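NOVP (Streptomyces caeruleus, PDB 2WK1) transfers a methyl group from S-adenosyl-L-methionine to the 4-hydroxyl of the noviose sugar in the penultimate step of novobiocin biosynthesis. Local coordinates at residues A[88-93]-A[270-275]; A[96-101]-A[210-215]; A[156-161]-A[219-224]. One frame throughout, in Å; residues are numbered along the deposited sequence.

Interaction 1. Residues A[88-93]-A[270-275]. With SO4 (sulfate ion), chain D.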
loop_
_atom_site.group_PDB
_atom_site.type_symbol
_atom_site.label_atom_id
_atom_site.label_comp_id
_atom_site.label_asym_id
_atom_site.label_seq_id
_atom_site.Cartn_x
_atom_site.Cartn_y
_atom_site.Cartn_z
ATOM N N ILE A 88 10.871 -6.879 5.101
ATOM C CA ILE A 88 10.409 -7.650 3.958
ATOM C C ILE A 88 10.717 -9.154 4.083
ATOM O O ILE A 88 9.865 -9.995 3.780
ATOM C CB ILE A 88 11.000 -7.104 2.631
ATOM C CG1 ILE A 88 10.519 -5.663 2.369
ATOM C CG2 ILE A 88 10.693 -8.019 1.454
ATOM C CD1 ILE A 88 9.051 -5.467 2.084
ATOM N N LYS A 89 11.940 -9.513 4.491
ATOM C CA LYS A 89 12.289 -10.924 4.552
ATOM C C LYS A 89 11.428 -11.685 5.575
ATOM O O LYS A 89 10.991 -12.800 5.314
ATOM C CB LYS A 89 13.766 -11.118 4.823
ATOM C CG LYS A 89 14.649 -10.696 3.634
ATOM C CD LYS A 89 16.125 -10.936 3.878
ATOM C CE LYS A 89 17.012 -10.496 2.722
ATOM N NZ LYS A 89 18.417 -10.967 2.992
ATOM N N ARG A 90 11.189 -11.098 6.745
ATOM C CA ARG A 90 10.343 -11.757 7.720
ATOM C C ARG A 90 8.859 -11.778 7.284
ATOM O O ARG A 90 8.149 -12.734 7.598
ATOM C CB ARG A 90 10.545 -11.221 9.140
ATOM C CG ARG A 90 11.658 -11.948 9.888
ATOM C CD ARG A 90 12.055 -11.294 11.215
ATOM N NE ARG A 90 12.993 -10.215 11.004
ATOM C CZ ARG A 90 13.069 -9.093 11.719
ATOM N NH1 ARG A 90 12.235 -8.831 12.703
ATOM N NH2 ARG A 90 13.977 -8.195 11.405
ATOM N N LEU A 91 8.402 -10.761 6.561
ATOM C CA LEU A 91 7.040 -10.837 5.981
ATOM C C LEU A 91 6.947 -11.945 4.936
ATOM O O LEU A 91 5.976 -12.686 4.899
ATOM C CB LEU A 91 6.630 -9.486 5.376
ATOM C CG LEU A 91 6.285 -8.361 6.350
ATOM C CD1 LEU A 91 6.301 -7.011 5.624
ATOM C CD2 LEU A 91 4.958 -8.578 7.072
ATOM N N GLU A 92 7.971 -12.048 4.089
ATOM C CA GLU A 92 7.996 -13.116 3.104
ATOM C C GLU A 92 7.995 -14.502 3.758
ATOM O O GLU A 92 7.362 -15.423 3.260
ATOM C CB GLU A 92 9.173 -12.958 2.119
ATOM C CG GLU A 92 8.988 -11.786 1.152
ATOM C CD GLU A 92 10.220 -11.415 0.300
ATOM O OE1 GLU A 92 11.383 -11.698 0.704
ATOM O OE2 GLU A 92 10.016 -10.770 -0.765
ATOM N N ASN A 93 8.689 -14.638 4.891
ATOM C CA ASN A 93 8.645 -15.886 5.653
ATOM C C ASN A 93 7.244 -16.232 6.138
ATOM O O ASN A 93 6.825 -17.381 6.076
ATOM C CB ASN A 93 9.634 -15.799 6.819
ATOM C CG ASN A 93 9.484 -16.938 7.812
ATOM O OD1 ASN A 93 8.895 -16.737 8.876
ATOM N ND2 ASN A 93 9.972 -18.127 7.462
ATOM N N THR A 270 17.252 -20.259 9.374
ATOM C CA THR A 270 17.320 -18.815 9.431
ATOM C C THR A 270 16.426 -18.141 8.403
ATOM O O THR A 270 16.121 -18.715 7.349
ATOM C CB THR A 270 18.744 -18.277 9.250
ATOM O OG1 THR A 270 19.094 -18.318 7.855
ATOM C CG2 THR A 270 19.783 -19.017 10.113
ATOM N N ILE A 271 16.026 -16.906 8.723
ATOM C CA ILE A 271 15.244 -16.053 7.822
ATOM C C ILE A 271 16.044 -14.871 7.279
ATOM O O ILE A 271 16.102 -14.627 6.076
ATOM C CB ILE A 271 13.981 -15.514 8.547
ATOM C CG1 ILE A 271 13.106 -16.668 9.027
ATOM C CG2 ILE A 271 13.222 -14.590 7.613
ATOM C CD1 ILE A 271 12.076 -16.340 10.080
ATOM N N ASP A 272 16.655 -14.149 8.188
ATOM C CA ASP A 272 17.388 -12.932 7.848
ATOM C C ASP A 272 18.567 -12.780 8.808
ATOM O O ASP A 272 19.206 -13.796 9.128
ATOM C CB ASP A 272 16.447 -11.712 7.751
ATOM C CG ASP A 272 15.621 -11.469 9.009
ATOM O OD1 ASP A 272 15.881 -12.080 10.066
ATOM O OD2 ASP A 272 14.715 -10.617 8.929
ATOM N N ARG A 273 18.874 -11.573 9.276
ATOM C CA ARG A 273 19.948 -11.407 10.253
ATOM C C ARG A 273 19.453 -11.630 11.677
ATOM O O ARG A 273 20.264 -11.536 12.621
ATOM C CB ARG A 273 20.552 -10.003 10.146
ATOM C CG ARG A 273 21.052 -9.698 8.745
ATOM C CD ARG A 273 21.722 -8.349 8.693
ATOM N NE ARG A 273 23.023 -8.275 9.356
ATOM C CZ ARG A 273 24.204 -8.375 8.746
ATOM N NH1 ARG A 273 24.292 -8.671 7.461
ATOM N NH2 ARG A 273 25.310 -8.233 9.455
ATOM N N ASP A 274 18.152 -11.913 11.864
ATOM C CA ASP A 274 17.536 -11.976 13.198
ATOM C C ASP A 274 16.688 -13.218 13.436
ATOM O O ASP A 274 16.872 -13.929 14.439
ATOM C CB ASP A 274 16.672 -10.756 13.442
ATOM C CG ASP A 274 17.495 -9.500 13.549
ATOM O OD1 ASP A 274 18.170 -9.296 14.600
ATOM O OD2 ASP A 274 17.508 -8.714 12.581
ATOM N N GLY A 275 15.752 -13.480 12.546
ATOM C CA GLY A 275 14.741 -14.499 12.798
ATOM C C GLY A 275 15.138 -15.891 12.373
ATOM O O GLY A 275 15.983 -16.085 11.478
HETATM S S SO4 D . 24.206 -7.797 12.927
HETATM O O1 SO4 D . 25.241 -8.673 13.476
HETATM O O2 SO4 D . 23.177 -8.677 12.398
HETATM O O3 SO4 D . 24.822 -6.991 11.859
HETATM O O4 SO4 D . 23.662 -6.918 13.962
HETATM O O HOH W 1 12.955 -8.962 7.488
#
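Lys89 and Arg90 on helix 87-103 face Asp272 and Ile271 in the loop between strands 269-270 and 276-279, with CA atoms 6.4 Å apart for Lys89-Asp272 and 6.5 Å for Arg90-Ile271. The Arg90 chain, bent at chi3 (-83°), brings NE to Asp272 OD2 at 2.7 Å in a nearly straight salt bridge (176°). OD2 lies in the guanidinium plane and uses its syn lone pair, although the two flat groups stand 75° apart. A water that accepts from Arg90 N also lies 2.8 Å from Asp272 OD2. Asp272 OD1 accepts Asp274 N from above the carboxylate plane, an Asx turn, and Gly275 N almost end-on, which extends it to an Asx motif; the loop itself thus fixes the carboxylate. Asp274 CB lies over one guanidinium face, toward its rim, while its OD2 makes a long, out-of-plane ion pair with Arg90 NH2 and is bridged mainly to Arg76. NH2 is hydrogen-bonded to the carbonyls of Glu74 and Gly75. Arg90 NH1 reaches Asp243, a predicted magnesium ligand, so the network borders the probable metal site of this TylF-type methyltransferase. Nearer the helix backbone, Ile271 CG2 packs on Arg90 CG at 3.8 Å, and its CD1 meets Asn93 OD1 at 3.4 Å.

Interaction 2. Residues A[96-101]-A[210-215]; sequences QCVEDV and LAVLRM. With EDO (1,2-ethanediol), chain F.
Cys97 O accepts the N-H of Val101 at 3.0 Å (N to O), a helical bond between two residues that both face Val212, whose CG2 lies 4.3 Å from that same carbonyl oxygen. This is a helix laid on the sheet of a Rossmann-like class I methyltransferase: strand 210-215 is the fourth of the strands ordered 3-2-1-4-5-7-6, and helix 87-103 covers one of its faces. The axes of segments 96-101 and 212-215 run nearly antiparallel, at 165°, and approach to 9.8 Å. The contact is buried, and its side-chain pairs are all apolar. Val212 puts a single methyl, CG2, into the helix surface, with CG1 turned anti to the backbone N (chi1 179°). That CG2 meets Val98 CG2 and Val101 CG2, each at 4.1 Å, with Cys97 CB a little farther off at 4.4 Å. Val98 meets Val212 at about a right angle, whereas Val101 comes in on a slant. Val101 also straddles the corner that the chain turns at Ala211, its CG2 resting on Ala211 CB at 3.9 Å. Leu110 of strand 109-113 touches Val98 and Val212, and Tyr239 of strand 238-242 packs on Cys97 and Val101. Farther along the strand, Arg214 is part of the S-adenosyl-L-homocysteine pocket, and three carboxylates hold its guanidinium in place by salt bridges, NH1 with Glu112 and Asp216 and NH2 with Asp243. At Met215 an ethanediol, probably from the crystallisation liquor, gives a weak hydrogen bond from O2 to the backbone O. Beside the corner, Val101 CG1 stops 3.7 Å from Ala211 O.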
loop_
_atom_site.group_PDB
_atom_site.type_symbol
_atom_site.label_atom_id
_atom_site.label_comp_id
_atom_site.label_asym_id
_atom_site.label_seq_id
_atom_site.Cartn_x
_atom_site.Cartn_y
_atom_site.Cartn_z
ATOM N N GLN A 96 5.360 -17.498 3.103
ATOM C CA GLN A 96 5.745 -18.845 2.715
ATOM C C GLN A 96 5.178 -19.896 3.677
ATOM O O GLN A 96 4.672 -20.940 3.248
ATOM C CB GLN A 96 7.266 -18.950 2.617
ATOM C CG GLN A 96 7.920 -18.113 1.500
ATOM C CD GLN A 96 7.631 -18.523 0.065
ATOM O OE1 GLN A 96 6.607 -18.142 -0.515
ATOM N NE2 GLN A 96 8.595 -19.214 -0.554
ATOM N N CYS A 97 5.266 -19.646 4.975
ATOM C CA CYS A 97 4.755 -20.609 5.952
ATOM C C CYS A 97 3.242 -20.754 5.872
ATOM O O CYS A 97 2.730 -21.870 5.909
ATOM C CB CYS A 97 5.192 -20.212 7.373
ATOM S SG CYS A 97 6.941 -20.387 7.719
ATOM N N VAL A 98 2.536 -19.629 5.802
ATOM C CA VAL A 98 1.079 -19.702 5.758
ATOM C C VAL A 98 0.624 -20.346 4.443
ATOM O O VAL A 98 -0.272 -21.200 4.455
ATOM C CB VAL A 98 0.410 -18.327 5.959
ATOM C CG1 VAL A 98 -1.112 -18.433 5.810
ATOM C CG2 VAL A 98 0.764 -17.757 7.340
ATOM N N GLU A 99 1.233 -19.968 3.320
ATOM C CA GLU A 99 0.849 -20.642 2.061
ATOM C C GLU A 99 1.154 -22.134 2.102
ATOM O O GLU A 99 0.414 -22.921 1.506
ATOM C CB GLU A 99 1.440 -19.956 0.835
ATOM C CG GLU A 99 0.818 -18.577 0.630
ATOM C CD GLU A 99 1.213 -17.886 -0.638
ATOM O OE1 GLU A 99 2.355 -18.063 -1.102
ATOM O OE2 GLU A 99 0.364 -17.164 -1.176
ATOM N N ASP A 100 2.237 -22.535 2.765
ATOM C CA ASP A 100 2.573 -23.969 2.833
ATOM C C ASP A 100 1.547 -24.729 3.676
ATOM O O ASP A 100 1.113 -25.829 3.307
ATOM C CB ASP A 100 3.982 -24.193 3.395
ATOM C CG ASP A 100 4.427 -25.633 3.251
ATOM O OD1 ASP A 100 4.537 -26.090 2.089
ATOM O OD2 ASP A 100 4.667 -26.290 4.275
ATOM N N VAL A 101 1.114 -24.159 4.805
ATOM C CA VAL A 101 0.102 -24.839 5.624
ATOM C C VAL A 101 -1.241 -24.922 4.893
ATOM O O VAL A 101 -1.961 -25.927 5.002
ATOM C CB VAL A 101 -0.039 -24.294 7.077
ATOM C CG1 VAL A 101 1.278 -24.382 7.817
ATOM C CG2 VAL A 101 -0.619 -22.925 7.150
ATOM N N LEU A 210 -3.083 -24.915 16.172
ATOM C CA LEU A 210 -2.362 -23.863 15.455
ATOM C C LEU A 210 -1.573 -24.461 14.302
ATOM O O LEU A 210 -0.880 -25.477 14.453
ATOM C CB LEU A 210 -1.375 -23.161 16.393
ATOM C CG LEU A 210 -1.986 -22.265 17.467
ATOM C CD1 LEU A 210 -0.926 -21.832 18.455
ATOM C CD2 LEU A 210 -2.722 -21.093 16.813
ATOM N N ALA A 211 -1.672 -23.818 13.150
ATOM C CA ALA A 211 -0.829 -24.136 12.009
ATOM C C ALA A 211 0.420 -23.266 11.942
ATOM O O ALA A 211 1.471 -23.728 11.459
ATOM C CB ALA A 211 -1.639 -24.065 10.720
ATOM N N VAL A 212 0.343 -22.014 12.398
ATOM C CA VAL A 212 1.518 -21.132 12.474
ATOM C C VAL A 212 1.467 -20.398 13.801
ATOM O O VAL A 212 0.465 -19.764 14.122
ATOM C CB VAL A 212 1.600 -20.118 11.302
ATOM C CG1 VAL A 212 2.837 -19.227 11.472
ATOM C CG2 VAL A 212 1.614 -20.822 9.931
ATOM N N LEU A 213 2.563 -20.476 14.547
ATOM C CA LEU A 213 2.779 -19.737 15.789
ATOM C C LEU A 213 3.933 -18.788 15.553
ATOM O O LEU A 213 5.041 -19.241 15.410
ATOM C CB LEU A 213 3.121 -20.713 16.897
ATOM C CG LEU A 213 3.644 -20.193 18.230
ATOM C CD1 LEU A 213 2.705 -19.120 18.795
ATOM C CD2 LEU A 213 3.898 -21.359 19.205
ATOM N N ARG A 214 3.663 -17.484 15.479
ATOM C CA ARG A 214 4.715 -16.468 15.294
ATOM C C ARG A 214 4.925 -15.759 16.621
ATOM O O ARG A 214 3.988 -15.240 17.199
ATOM C CB ARG A 214 4.392 -15.488 14.186
ATOM C CG ARG A 214 5.565 -14.542 13.927
ATOM C CD ARG A 214 5.358 -13.599 12.732
ATOM N NE ARG A 214 6.656 -13.194 12.227
ATOM C CZ ARG A 214 7.458 -12.324 12.840
ATOM N NH1 ARG A 214 6.995 -11.576 13.828
ATOM N NH2 ARG A 214 8.698 -12.187 12.437
ATOM N N MET A 215 6.151 -15.780 17.107
ATOM C CA MET A 215 6.510 -15.238 18.408
ATOM C C MET A 215 7.347 -13.994 18.224
ATOM O O MET A 215 8.410 -14.050 17.583
ATOM C CB MET A 215 7.270 -16.286 19.215
ATOM C CG MET A 215 6.544 -17.630 19.319
ATOM S SD MET A 215 7.252 -18.679 20.569
ATOM C CE MET A 215 8.899 -18.761 19.977
HETATM C C1 EDO F . 9.919 -14.618 20.539
HETATM O O1 EDO F . 8.949 -14.059 21.501
HETATM C C2 EDO F . 11.261 -13.868 20.420
HETATM O O2 EDO F . 11.267 -13.045 19.228
#

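Interaction 3. Residues A[156-161]-A[219-224]. With SAH (S-adenosyl-L-homocysteine), chain B; EDO (1,2-ethanediol), chain F.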
loop_
_atom_site.group_PDB
_atom_site.type_symbol
_atom_site.label_atom_id
_atom_site.label_comp_id
_atom_site.label_asym_id
_atom_site.label_seq_id
_atom_site.Cartn_x
_atom_site.Cartn_y
_atom_site.Cartn_z
ATOM N N ALA A 156 17.050 -12.385 34.760
ATOM C CA ALA A 156 18.151 -11.436 34.798
ATOM C C ALA A 156 18.371 -10.767 33.444
ATOM O O ALA A 156 18.551 -9.563 33.357
ATOM C CB ALA A 156 19.440 -12.137 35.285
ATOM N N GLY A 157 18.314 -11.548 32.374
ATOM C CA GLY A 157 18.516 -11.003 31.032
ATOM C C GLY A 157 17.442 -10.011 30.627
ATOM O O GLY A 157 17.720 -9.041 29.928
ATOM N N ASP A 158 16.217 -10.233 31.094
ATOM C CA ASP A 158 15.118 -9.316 30.802
ATOM C C ASP A 158 15.288 -8.033 31.594
ATOM O O ASP A 158 15.070 -6.942 31.061
ATOM C CB ASP A 158 13.763 -9.948 31.155
ATOM C CG ASP A 158 13.336 -11.030 30.186
ATOM O OD1 ASP A 158 13.957 -11.151 29.094
ATOM O OD2 ASP A 158 12.350 -11.754 30.516
ATOM N N ARG A 159 15.691 -8.161 32.866
ATOM C CA ARG A 159 15.898 -6.973 33.713
ATOM C C ARG A 159 16.957 -6.063 33.129
ATOM O O ARG A 159 16.782 -4.830 33.091
ATOM C CB ARG A 159 16.311 -7.373 35.132
ATOM C CG ARG A 159 15.237 -8.091 35.916
ATOM C CD ARG A 159 15.531 -8.183 37.454
ATOM N NE ARG A 159 16.950 -8.351 37.778
ATOM C CZ ARG A 159 17.554 -9.510 38.052
ATOM N NH1 ARG A 159 16.881 -10.661 38.043
ATOM N NH2 ARG A 159 18.857 -9.526 38.337
ATOM N N LYS A 160 18.044 -6.657 32.655
ATOM C CA LYS A 160 19.153 -5.893 32.094
ATOM C C LYS A 160 18.763 -5.094 30.856
ATOM O O LYS A 160 19.288 -3.999 30.621
ATOM C CB LYS A 160 20.351 -6.807 31.778
ATOM C CG LYS A 160 21.693 -6.062 31.590
ATOM C CD LYS A 160 22.821 -7.005 31.111
ATOM C CE LYS A 160 24.171 -6.286 30.996
ATOM N NZ LYS A 160 25.216 -7.116 30.299
ATOM N N MET A 161 17.849 -5.631 30.054
ATOM C CA MET A 161 17.418 -4.951 28.823
ATOM C C MET A 161 16.512 -3.747 29.086
ATOM O O MET A 161 16.533 -2.789 28.313
ATOM C CB MET A 161 16.695 -5.926 27.881
ATOM C CG MET A 161 17.611 -6.957 27.244
ATOM S SD MET A 161 16.823 -7.924 25.942
ATOM C CE MET A 161 15.361 -8.615 26.747
ATOM N N LEU A 219 11.113 -10.657 25.098
ATOM C CA LEU A 219 11.688 -11.038 26.395
ATOM C C LEU A 219 11.765 -12.525 26.582
ATOM O O LEU A 219 10.993 -13.265 25.978
ATOM C CB LEU A 219 10.791 -10.525 27.529
ATOM C CG LEU A 219 10.494 -9.049 27.629
ATOM C CD1 LEU A 219 9.536 -8.790 28.806
ATOM C CD2 LEU A 219 11.787 -8.331 27.775
ATOM N N TYR A 220 12.662 -12.961 27.457
ATOM C CA TYR A 220 12.700 -14.362 27.856
ATOM C C TYR A 220 11.340 -14.781 28.376
ATOM O O TYR A 220 10.805 -15.837 27.982
ATOM C CB TYR A 220 13.766 -14.593 28.927
ATOM C CG TYR A 220 13.756 -15.966 29.551
ATOM C CD1 TYR A 220 12.917 -16.261 30.615
ATOM C CD2 TYR A 220 14.583 -16.961 29.066
ATOM C CE1 TYR A 220 12.916 -17.521 31.192
ATOM C CE2 TYR A 220 14.596 -18.218 29.627
ATOM C CZ TYR A 220 13.750 -18.495 30.688
ATOM O OH TYR A 220 13.762 -19.750 31.275
ATOM N N GLU A 221 10.769 -13.985 29.280
ATOM C CA GLU A 221 9.536 -14.435 29.908
ATOM C C GLU A 221 8.370 -14.516 28.938
ATOM O O GLU A 221 7.580 -15.462 28.996
ATOM C CB GLU A 221 9.213 -13.628 31.149
ATOM C CG GLU A 221 8.802 -12.216 31.025
ATOM C CD GLU A 221 8.128 -11.801 32.333
ATOM O OE1 GLU A 221 8.848 -11.514 33.312
ATOM O OE2 GLU A 221 6.887 -11.850 32.399
ATOM N N SER A 222 8.280 -13.548 28.040
ATOM C CA SER A 222 7.248 -13.539 27.037
ATOM C C SER A 222 7.364 -14.748 26.139
ATOM O O SER A 222 6.360 -15.383 25.806
ATOM C CB SER A 222 7.315 -12.265 26.215
ATOM O OG SER A 222 7.182 -11.105 27.035
ATOM N N THR A 223 8.591 -15.071 25.739
ATOM C CA THR A 223 8.834 -16.190 24.840
ATOM C C THR A 223 8.555 -17.519 25.525
ATOM O O THR A 223 7.928 -18.377 24.953
ATOM C CB THR A 223 10.286 -16.131 24.304
ATOM O OG1 THR A 223 10.510 -14.857 23.696
ATOM C CG2 THR A 223 10.577 -17.216 23.310
ATOM N N TRP A 224 9.006 -17.660 26.755
ATOM C CA TRP A 224 8.756 -18.875 27.519
ATOM C C TRP A 224 7.262 -19.092 27.711
ATOM O O TRP A 224 6.751 -20.200 27.530
ATOM C CB TRP A 224 9.488 -18.803 28.880
ATOM C CG TRP A 224 9.327 -20.078 29.626
ATOM C CD1 TRP A 224 8.397 -20.348 30.574
ATOM C CD2 TRP A 224 10.066 -21.291 29.421
ATOM N NE1 TRP A 224 8.527 -21.649 30.999
ATOM C CE2 TRP A 224 9.545 -22.249 30.304
ATOM C CE3 TRP A 224 11.128 -21.651 28.594
ATOM C CZ2 TRP A 224 10.045 -23.558 30.364
ATOM C CZ3 TRP A 224 11.626 -22.952 28.664
ATOM C CH2 TRP A 224 11.083 -23.882 29.540
HETATM N N SAH B . 5.315 -8.348 15.382
HETATM C CA SAH B . 5.326 -6.846 15.428
HETATM C CB SAH B . 6.394 -6.359 16.408
HETATM C CG SAH B . 6.124 -6.747 17.855
HETATM S SD SAH B . 6.874 -5.584 19.002
HETATM C C SAH B . 5.436 -6.276 14.041
HETATM O O SAH B . 5.861 -5.126 13.876
HETATM O OXT SAH B . 5.012 -6.927 13.096
HETATM C "C5'" SAH B . 6.703 -6.467 20.564
HETATM C "C4'" SAH B . 5.233 -6.572 21.026
HETATM O "O4'" SAH B . 5.160 -7.569 22.075
HETATM C "C3'" SAH B . 4.631 -5.277 21.569
HETATM O "O3'" SAH B . 3.419 -4.916 20.883
HETATM C "C2'" SAH B . 4.386 -5.608 23.057
HETATM O "O2'" SAH B . 3.253 -4.965 23.643
HETATM C "C1'" SAH B . 4.207 -7.130 23.050
HETATM N N9 SAH B . 4.558 -7.855 24.273
HETATM C C8 SAH B . 5.817 -8.207 24.639
HETATM N N7 SAH B . 5.793 -8.984 25.750
HETATM C C5 SAH B . 4.487 -9.147 26.077
HETATM C C6 SAH B . 3.768 -9.885 27.085
HETATM N N6 SAH B . 4.428 -10.580 27.996
HETATM N N1 SAH B . 2.431 -9.841 27.068
HETATM C C2 SAH B . 1.751 -9.171 26.121
HETATM N N3 SAH B . 2.330 -8.457 25.149
HETATM C C4 SAH B . 3.678 -8.452 25.092
HETATM C C1 EDO F . 9.919 -14.618 20.539
HETATM O O1 EDO F . 8.949 -14.059 21.501
HETATM C C2 EDO F . 11.261 -13.868 20.420
HETATM O O2 EDO F . 11.267 -13.045 19.228
HETATM O O HOH W 2 11.545 -11.730 33.101
#
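Asp158 turns CG anti to its own carbonyl carbon (chi1 -73°), with OD1 nearly eclipsing CA (chi2 -12°), which presents both oxygens to Leu219, Tyr220 and Glu221. The carboxylate sits at the N-terminal start of helix 220-230, beside the cofactor pocket of the Rossmann-like methyltransferase fold. OD1 accepts Tyr220 N at 2.8 Å and OD2 accepts Glu221 N at 3.0 Å, each through its syn lone pair. This two-pronged grip on first-turn N-H groups, with a negative charge at the positive end of the helix dipole, probably stabilises the aspartate in its ionised form. Glu221 OE1 lies only 4.5 Å from Asp158 OD2, and a water that donates to both oxygens bridges the two acids. Met161, bent at chi3, brings its CE methyl to Leu219 CD2 at 3.7 Å, the two chains lying side by side but pointing opposite ways. Pro250 of helix 249-261 touches both Asp158 and Met161. Tyr220 directs its CB to the aspartate but its ring elsewhere, stacking with Tyr155, and its hydroxyl is hydrogen-bonded to Glu257. The N-cap residue Leu219 has its carbonyl O held from opposite faces by Thr223 N and Thr223 OG1, the latter at 2.8 Å. Thr223 OG1 in turn accepts from O1 of a bound ethanediol. One residue earlier, Ser222, a cofactor-binding residue, contacts the adenine of S-adenosyl-L-homocysteine: its OG donates to N7 at 2.8 Å.

Along the chain, interaction 1 brackets the other two, whereas the segments of interactions 2 and 3 alternate. Interactions 1 and 2 share helix 87-103; their centres lie 14 Å apart, and they touch where Arg90 CD packs on Arg214 NH2. Interaction 3 is about 25 Å from interaction 2, centre to centre and across the chain's middle, yet strand 210-215 is followed by helix 220-230 after a short loop, and Met215 CE meets Thr223 CG2. Interactions 1 and 3 stay about 11 Å apart at their nearest atoms. Interaction 1 borders the predicted metal site, and interaction 3 the adenine end of the pocket.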